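Local coordinates for protein intermedilysin (Streptococcus intermedius, PDB 5IMW) that is a CD59-responsive, cholesterol-dependent toxin that probably lyses host cells by changing conformation and assembling into an oligomeric transmembrane pore, at residues V374-L384 against N419-A430. Sequence-based numbering, arbitrary orientation.
Sequences VARFYVYWEEL and NVRNIRVKVLGA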
ATOM      1  N   VAL A 374      -7.598  53.806 -18.911  1.00124.04           N
ATOM      2  CA  VAL A 374      -6.828  53.192 -19.985  1.00110.73           C
ATOM      3  C   VAL A 374      -6.082  51.991 -19.421  1.00125.98           C
ATOM      4  O   VAL A 374      -5.324  52.112 -18.452  1.00124.09           O
ATOM      5  CB  VAL A 374      -5.859  54.197 -20.622  1.00138.56           C
ATOM      6  CG1 VAL A 374      -5.454  53.722 -22.020  1.00115.69           C
ATOM      7  CG2 VAL A 374      -6.471  55.586 -20.694  1.00122.10           C
ATOM      8  N   ALA A 375      -6.303  50.826 -20.021  1.00125.02           N
ATOM      9  CA  ALA A 375      -5.653  49.592 -19.611  1.00113.14           C
ATOM     10  C   ALA A 375      -4.851  49.015 -20.768  1.00115.99           C
ATOM     11  O   ALA A 375      -5.234  49.137 -21.936  1.00113.98           O
ATOM     12  CB  ALA A 375      -6.672  48.556 -19.128  1.00108.06           C
ATOM     13  N   ARG A 376      -3.731  48.380 -20.426  1.00108.32           N
ATOM     14  CA  ARG A 376      -2.853  47.741 -21.399  1.00109.88           C
ATOM     15  C   ARG A 376      -2.472  46.367 -20.872  1.00107.95           C
ATOM     16  O   ARG A 376      -2.017  46.245 -19.731  1.00119.17           O
ATOM     17  CB  ARG A 376      -1.599  48.589 -21.645  1.00105.52           C
ATOM     18  CG  ARG A 376      -1.548  49.264 -23.011  1.00107.35           C
ATOM     19  CD  ARG A 376      -0.649  48.510 -23.975  1.00110.43           C
ATOM     20  NE  ARG A 376      -0.306  49.313 -25.147  1.00122.68           N
ATOM     21  CZ  ARG A 376       0.659  50.229 -25.178  1.00118.76           C
ATOM     22  NH1 ARG A 376       1.387  50.476 -24.095  1.00115.54           N
ATOM     23  NH2 ARG A 376       0.894  50.904 -26.295  1.00102.74           N
ATOM     24  N   PHE A 377      -2.665  45.339 -21.694  1.00110.15           N
ATOM     25  CA  PHE A 377      -2.445  43.960 -21.284  1.00105.89           C
ATOM     26  C   PHE A 377      -1.198  43.395 -21.950  1.00114.15           C
ATOM     27  O   PHE A 377      -0.875  43.727 -23.095  1.00116.80           O
ATOM     28  CB  PHE A 377      -3.641  43.069 -21.643  1.00103.26           C
ATOM     29  CG  PHE A 377      -4.892  43.353 -20.852  1.00108.00           C
ATOM     30  CD1 PHE A 377      -5.003  44.474 -20.046  1.00107.08           C
ATOM     31  CD2 PHE A 377      -5.962  42.479 -20.918  1.00108.64           C
ATOM     32  CE1 PHE A 377      -6.162  44.716 -19.329  1.00124.64           C
ATOM     33  CE2 PHE A 377      -7.119  42.716 -20.201  1.00116.24           C
ATOM     34  CZ  PHE A 377      -7.216  43.836 -19.405  1.00109.64           C
ATOM     35  N   TYR A 378      -0.498  42.534 -21.215  1.00104.80           N
ATOM     36  CA  TYR A 378       0.562  41.708 -21.774  1.00101.87           C
ATOM     37  C   TYR A 378       0.395  40.292 -21.239  1.00106.42           C
ATOM     38  O   TYR A 378       0.150  40.095 -20.044  1.00105.82           O
ATOM     39  CB  TYR A 378       1.955  42.248 -21.441  1.00101.30           C
ATOM     40  CG  TYR A 378       2.204  43.663 -21.923  1.00105.90           C
ATOM     41  CD1 TYR A 378       1.671  44.752 -21.246  1.00106.29           C
ATOM     42  CD2 TYR A 378       2.978  43.908 -23.052  1.00101.29           C
ATOM     43  CE1 TYR A 378       1.893  46.044 -21.682  1.00119.10           C
ATOM     44  CE2 TYR A 378       3.206  45.200 -23.494  1.00 99.47           C
ATOM     45  CZ  TYR A 378       2.660  46.263 -22.804  1.00107.10           C
ATOM     46  OH  TYR A 378       2.882  47.552 -23.236  1.00124.55           O
ATOM     47  N   VAL A 379       0.518  39.311 -22.130  1.00104.10           N
ATOM     48  CA  VAL A 379       0.209  37.917 -21.817  1.00 91.36           C
ATOM     49  C   VAL A 379       1.092  37.024 -22.677  1.00 91.54           C
ATOM     50  O   VAL A 379       1.150  37.188 -23.900  1.00 91.75           O
ATOM     51  CB  VAL A 379      -1.283  37.603 -22.049  1.00 93.22           C
ATOM     52  CG1 VAL A 379      -1.520  36.104 -22.166  1.00 94.19           C
ATOM     53  CG2 VAL A 379      -2.130  38.179 -20.916  1.00 98.93           C
ATOM     54  N   TYR A 380       1.771  36.075 -22.038  1.00 95.76           N
ATOM     55  CA  TYR A 380       2.672  35.167 -22.729  1.00 92.95           C
ATOM     56  C   TYR A 380       2.461  33.759 -22.193  1.00 86.14           C
ATOM     57  O   TYR A 380       1.877  33.557 -21.124  1.00 69.63           O
ATOM     58  CB  TYR A 380       4.143  35.578 -22.555  1.00 88.71           C
ATOM     59  CG  TYR A 380       4.368  37.070 -22.435  1.00 84.64           C
ATOM     60  CD1 TYR A 380       4.141  37.733 -21.234  1.00 94.08           C
ATOM     61  CD2 TYR A 380       4.823  37.814 -23.514  1.00 89.54           C
ATOM     62  CE1 TYR A 380       4.349  39.092 -21.117  1.00 90.73           C
ATOM     63  CE2 TYR A 380       5.037  39.176 -23.406  1.00 90.58           C
ATOM     64  CZ  TYR A 380       4.797  39.809 -22.203  1.00 97.20           C
ATOM     65  OH  TYR A 380       5.007  41.164 -22.083  1.00 99.11           O
ATOM     66  N   TRP A 381       2.945  32.782 -22.950  1.00 89.63           N
ATOM     67  CA  TRP A 381       2.852  31.380 -22.560  1.00 82.96           C
ATOM     68  C   TRP A 381       3.794  30.581 -23.455  1.00 87.08           C
ATOM     69  O   TRP A 381       4.523  31.142 -24.279  1.00 99.25           O
ATOM     70  CB  TRP A 381       1.413  30.872 -22.654  1.00 82.39           C
ATOM     71  CG  TRP A 381       0.913  30.721 -24.056  1.00 82.86           C
ATOM     72  CD1 TRP A 381       1.034  29.621 -24.856  1.00 80.22           C
ATOM     73  CD2 TRP A 381       0.204  31.700 -24.826  1.00 84.46           C
ATOM     74  NE1 TRP A 381       0.447  29.854 -26.075  1.00 84.63           N
ATOM     75  CE2 TRP A 381      -0.070  31.123 -26.083  1.00 81.99           C
ATOM     76  CE3 TRP A 381      -0.226  33.006 -24.576  1.00 81.57           C
ATOM     77  CZ2 TRP A 381      -0.752  31.808 -27.085  1.00 84.41           C
ATOM     78  CZ3 TRP A 381      -0.902  33.684 -25.571  1.00 85.18           C
ATOM     79  CH2 TRP A 381      -1.159  33.084 -26.811  1.00 88.08           C
ATOM     80  N   GLU A 382       3.776  29.260 -23.282  1.00 87.58           N
ATOM     81  CA  GLU A 382       4.619  28.360 -24.055  1.00 92.18           C
ATOM     82  C   GLU A 382       3.801  27.151 -24.479  1.00 85.73           C
ATOM     83  O   GLU A 382       2.905  26.707 -23.758  1.00 88.97           O
ATOM     84  CB  GLU A 382       5.846  27.906 -23.251  1.00 98.41           C
ATOM     85  CG  GLU A 382       6.233  28.846 -22.115  1.00102.30           C
ATOM     86  CD  GLU A 382       7.571  28.495 -21.488  1.00115.95           C
ATOM     87  OE1 GLU A 382       8.209  27.522 -21.945  1.00127.87           O
ATOM     88  OE2 GLU A 382       7.983  29.192 -20.537  1.00121.78           O
ATOM     89  N   GLU A 383       4.120  26.619 -25.660  1.00 81.40           N
ATOM     90  CA  GLU A 383       3.393  25.497 -26.239  1.00 74.93           C
ATOM     91  C   GLU A 383       4.365  24.373 -26.564  1.00 82.08           C
ATOM     92  O   GLU A 383       5.411  24.609 -27.177  1.00 86.94           O
ATOM     93  CB  GLU A 383       2.636  25.930 -27.500  1.00 82.98           C
ATOM     94  CG  GLU A 383       1.512  26.926 -27.234  1.00 97.64           C
ATOM     95  CD  GLU A 383       0.910  27.496 -28.508  1.00 90.19           C
ATOM     96  OE1 GLU A 383       1.329  27.081 -29.609  1.00101.67           O
ATOM     97  OE2 GLU A 383       0.015  28.362 -28.406  1.00 81.48           O
ATOM     98  N   LEU A 384       4.020  23.153 -26.153  1.00 83.08           N
ATOM     99  CA  LEU A 384       4.832  21.979 -26.439  1.00 82.76           C
ATOM    100  C   LEU A 384       4.401  21.368 -27.767  1.00 78.09           C
ATOM    101  O   LEU A 384       3.214  21.363 -28.106  1.00 77.77           O
ATOM    102  CB  LEU A 384       4.702  20.936 -25.324  1.00 85.95           C
ATOM    103  CG  LEU A 384       4.938  21.395 -23.884  1.00 70.55           C
ATOM    104  CD1 LEU A 384       4.747  20.218 -22.949  1.00 86.91           C
ATOM    105  CD2 LEU A 384       6.322  22.003 -23.712  1.00 75.86           C
ATOM    106  N   ASN A 419      -1.639  21.564 -24.490  1.00 87.10           N
ATOM    107  CA  ASN A 419      -0.174  21.601 -24.500  1.00 76.95           C
ATOM    108  C   ASN A 419       0.327  23.021 -24.233  1.00 68.58           C
ATOM    109  O   ASN A 419       1.014  23.637 -25.045  1.00 89.01           O
ATOM    110  CB  ASN A 419       0.365  21.064 -25.822  1.00 72.63           C
ATOM    111  CG  ASN A 419      -0.497  21.447 -27.007  1.00 83.38           C
ATOM    112  OD1 ASN A 419      -0.960  20.586 -27.753  1.00 85.03           O
ATOM    113  ND2 ASN A 419      -0.733  22.743 -27.174  1.00 87.52           N
ATOM    114  N   VAL A 420      -0.023  23.533 -23.056  1.00 68.78           N
ATOM    115  CA  VAL A 420       0.281  24.908 -22.674  1.00 76.03           C
ATOM    116  C   VAL A 420       0.706  24.934 -21.214  1.00 83.11           C
ATOM    117  O   VAL A 420       0.005  24.399 -20.348  1.00 69.24           O
ATOM    118  CB  VAL A 420      -0.928  25.837 -22.897  1.00 82.22           C
ATOM    119  CG1 VAL A 420      -0.625  27.254 -22.419  1.00 90.52           C
ATOM    120  CG2 VAL A 420      -1.318  25.839 -24.365  1.00 80.49           C
ATOM    121  N   ARG A 421       1.844  25.573 -20.938  1.00 91.90           N
ATOM    122  CA  ARG A 421       2.330  25.726 -19.574  1.00 95.34           C
ATOM    123  C   ARG A 421       2.967  27.102 -19.425  1.00103.03           C
ATOM    124  O   ARG A 421       3.250  27.791 -20.409  1.00101.15           O
ATOM    125  CB  ARG A 421       3.322  24.602 -19.197  1.00100.90           C
ATOM    126  CG  ARG A 421       4.826  24.951 -19.208  1.00104.35           C
ATOM    127  CD  ARG A 421       5.625  23.944 -18.384  1.00115.57           C
ATOM    128  NE  ARG A 421       5.497  22.571 -18.871  1.00134.28           N
ATOM    129  CZ  ARG A 421       5.768  21.486 -18.146  1.00112.97           C
ATOM    130  NH1 ARG A 421       6.175  21.601 -16.888  1.00105.49           N
ATOM    131  NH2 ARG A 421       5.622  20.280 -18.677  1.00112.65           N
ATOM    132  N   ASN A 422       3.175  27.500 -18.168  1.00111.72           N
ATOM    133  CA  ASN A 422       3.842  28.759 -17.836  1.00109.97           C
ATOM    134  C   ASN A 422       3.113  29.944 -18.480  1.00100.00           C
ATOM    135  O   ASN A 422       3.678  30.712 -19.263  1.00 99.61           O
ATOM    136  CB  ASN A 422       5.324  28.727 -18.250  1.00115.84           C
ATOM    137  CG  ASN A 422       6.208  27.971 -17.259  1.00118.14           C
ATOM    138  OD1 ASN A 422       6.249  28.288 -16.075  1.00109.55           O
ATOM    139  ND2 ASN A 422       6.936  26.976 -17.759  1.00108.83           N
ATOM    140  N   ILE A 423       1.833  30.078 -18.134  1.00 94.80           N
ATOM    141  CA  ILE A 423       1.021  31.205 -18.586  1.00 97.33           C
ATOM    142  C   ILE A 423       1.259  32.390 -17.660  1.00 96.10           C
ATOM    143  O   ILE A 423       1.089  32.285 -16.439  1.00101.64           O
ATOM    144  CB  ILE A 423      -0.467  30.823 -18.623  1.00 89.93           C
ATOM    145  CG1 ILE A 423      -0.689  29.652 -19.581  1.00 92.57           C
ATOM    146  CG2 ILE A 423      -1.314  32.018 -19.056  1.00109.64           C
ATOM    147  CD1 ILE A 423      -2.069  29.047 -19.511  1.00 91.39           C
ATOM    148  N   ARG A 424       1.635  33.525 -18.241  1.00 95.48           N
ATOM    149  CA  ARG A 424       1.941  34.731 -17.489  1.00100.33           C
ATOM    150  C   ARG A 424       0.959  35.829 -17.873  1.00104.83           C
ATOM    151  O   ARG A 424       0.524  35.920 -19.025  1.00 98.02           O
ATOM    152  CB  ARG A 424       3.375  35.199 -17.755  1.00104.84           C
ATOM    153  CG  ARG A 424       4.442  34.131 -17.534  1.00108.30           C
ATOM    154  CD  ARG A 424       5.703  34.478 -18.304  1.00 97.57           C
ATOM    155  NE  ARG A 424       6.107  35.861 -18.075  1.00 98.56           N
ATOM    156  CZ  ARG A 424       6.944  36.539 -18.855  1.00 98.83           C
ATOM    157  NH1 ARG A 424       7.474  35.968 -19.930  1.00 96.56           N
ATOM    158  NH2 ARG A 424       7.249  37.796 -18.562  1.00109.61           N
ATOM    159  N   VAL A 425       0.613  36.665 -16.897  1.00115.28           N
ATOM    160  CA  VAL A 425      -0.345  37.747 -17.090  1.00111.94           C
ATOM    161  C   VAL A 425       0.260  39.025 -16.530  1.00117.65           C
ATOM    162  O   VAL A 425       0.375  39.177 -15.307  1.00116.10           O
ATOM    163  CB  VAL A 425      -1.691  37.452 -16.417  1.00119.20           C
ATOM    164  CG1 VAL A 425      -2.653  38.612 -16.619  1.00116.05           C
ATOM    165  CG2 VAL A 425      -2.289  36.164 -16.962  1.00124.57           C
ATOM    166  N   LYS A 426       0.631  39.944 -17.414  1.00106.21           N
ATOM    167  CA  LYS A 426       0.945  41.310 -17.030  1.00104.51           C
ATOM    168  C   LYS A 426      -0.237  42.188 -17.414  1.00112.43           C
ATOM    169  O   LYS A 426      -0.843  41.994 -18.472  1.00119.04           O
ATOM    170  CB  LYS A 426       2.212  41.819 -17.722  1.00108.37           C
ATOM    171  CG  LYS A 426       3.020  42.821 -16.906  1.00112.94           C
ATOM    172  CD  LYS A 426       3.768  43.812 -17.803  1.00120.11           C
ATOM    173  CE  LYS A 426       4.976  43.180 -18.481  1.00108.98           C
ATOM    174  NZ  LYS A 426       4.873  43.194 -19.967  1.00 97.64           N
ATOM    175  N   VAL A 427      -0.561  43.152 -16.559  1.00119.62           N
ATOM    176  CA  VAL A 427      -1.703  44.031 -16.794  1.00129.31           C
ATOM    177  C   VAL A 427      -1.428  45.361 -16.111  1.00128.08           C
ATOM    178  O   VAL A 427      -1.104  45.402 -14.920  1.00142.12           O
ATOM    179  CB  VAL A 427      -3.022  43.402 -16.292  1.00123.65           C
ATOM    180  CG1 VAL A 427      -2.943  43.075 -14.824  1.00121.88           C
ATOM    181  CG2 VAL A 427      -4.218  44.303 -16.591  1.00114.20           C
ATOM    182  N   LEU A 428      -1.541  46.450 -16.869  1.00117.16           N
ATOM    183  CA  LEU A 428      -1.244  47.775 -16.348  1.00129.92           C
ATOM    184  C   LEU A 428      -2.234  48.777 -16.924  1.00131.52           C
ATOM    185  O   LEU A 428      -2.812  48.570 -17.994  1.00126.93           O
ATOM    186  CB  LEU A 428       0.194  48.209 -16.668  1.00129.96           C
ATOM    187  CG  LEU A 428       1.181  47.144 -17.151  1.00119.92           C
ATOM    188  CD1 LEU A 428       1.004  46.879 -18.635  1.00126.50           C
ATOM    189  CD2 LEU A 428       2.615  47.562 -16.848  1.00133.94           C
ATOM    190  N   GLY A 429      -2.425  49.872 -16.191  1.00127.47           N
ATOM    191  CA  GLY A 429      -3.320  50.930 -16.616  1.00123.21           C
ATOM    192  C   GLY A 429      -2.649  52.286 -16.678  1.00142.65           C
ATOM    193  O   GLY A 429      -1.502  52.399 -17.121  1.00128.51           O
ATOM    194  N   ALA A 430      -3.359  53.325 -16.245  1.00182.80           N
ATOM    195  CA  ALA A 430      -2.824  54.679 -16.244  1.00157.25           C
ATOM    196  C   ALA A 430      -3.372  55.425 -15.038  1.00166.81           C
ATOM    197  O   ALA A 430      -4.557  55.306 -14.711  1.00122.35           O
ATOM    198  CB  ALA A 430      -3.176  55.426 -17.536  1.00132.76           C
TER
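R376 and L428 open the ladder between two antiparallel strands, each backbone N-H meeting the other's carbonyl. Next along, F377 and V427 form a non-hydrogen-bonded pair whose side chains run side by side toward the interior; a flat ring and a compact, branched isopropyl group suit this buried face, and V427 CG2 lies against F377 CE1. Y378 turns to the other, more open face, crossing L428 at about a right angle so that L428 CD1 meets the ring edge. K426, paired with Y378 through two backbone bonds, bends its chain at its last two torsions (chi3 -74°), bringing NZ 3.9 Å from the Y378 ring centroid, an off-centre cation-pi contact. The same NZ donates to Y380 OH at 2.9 Å; one ammonium thus links two tyrosines on a face where long amphipathic side chains can pack while keeping polar ends near solvent. V379 and V425 continue the apolar inner face, beta-branched residues well suited to extended backbone. Y380 pairs with R424, whose guanidinium lies nearly parallel to the ring (20° between planes), with Y380 CD1 3.9 Å above its centre. A beta bulge follows: W381 lies opposite both N422 and I423, N422 has positive phi (57°), and the register shifts so that E382 pairs with R421. W381 rests CB on I423 CG1 and CD1 on V420 CG1, while its NE1 donates to E383 OE2 at 2.8 Å, steadying the indole. L384 N closes the ladder on N419 O. These are the two central strands of a four-stranded antiparallel sheet in the C-terminal beta-sandwich domain, with strand 392-406 beside 375-386 and strand 439-444 beside 420-429; F377 also reaches L367 of strand 365-369 in the facing sheet.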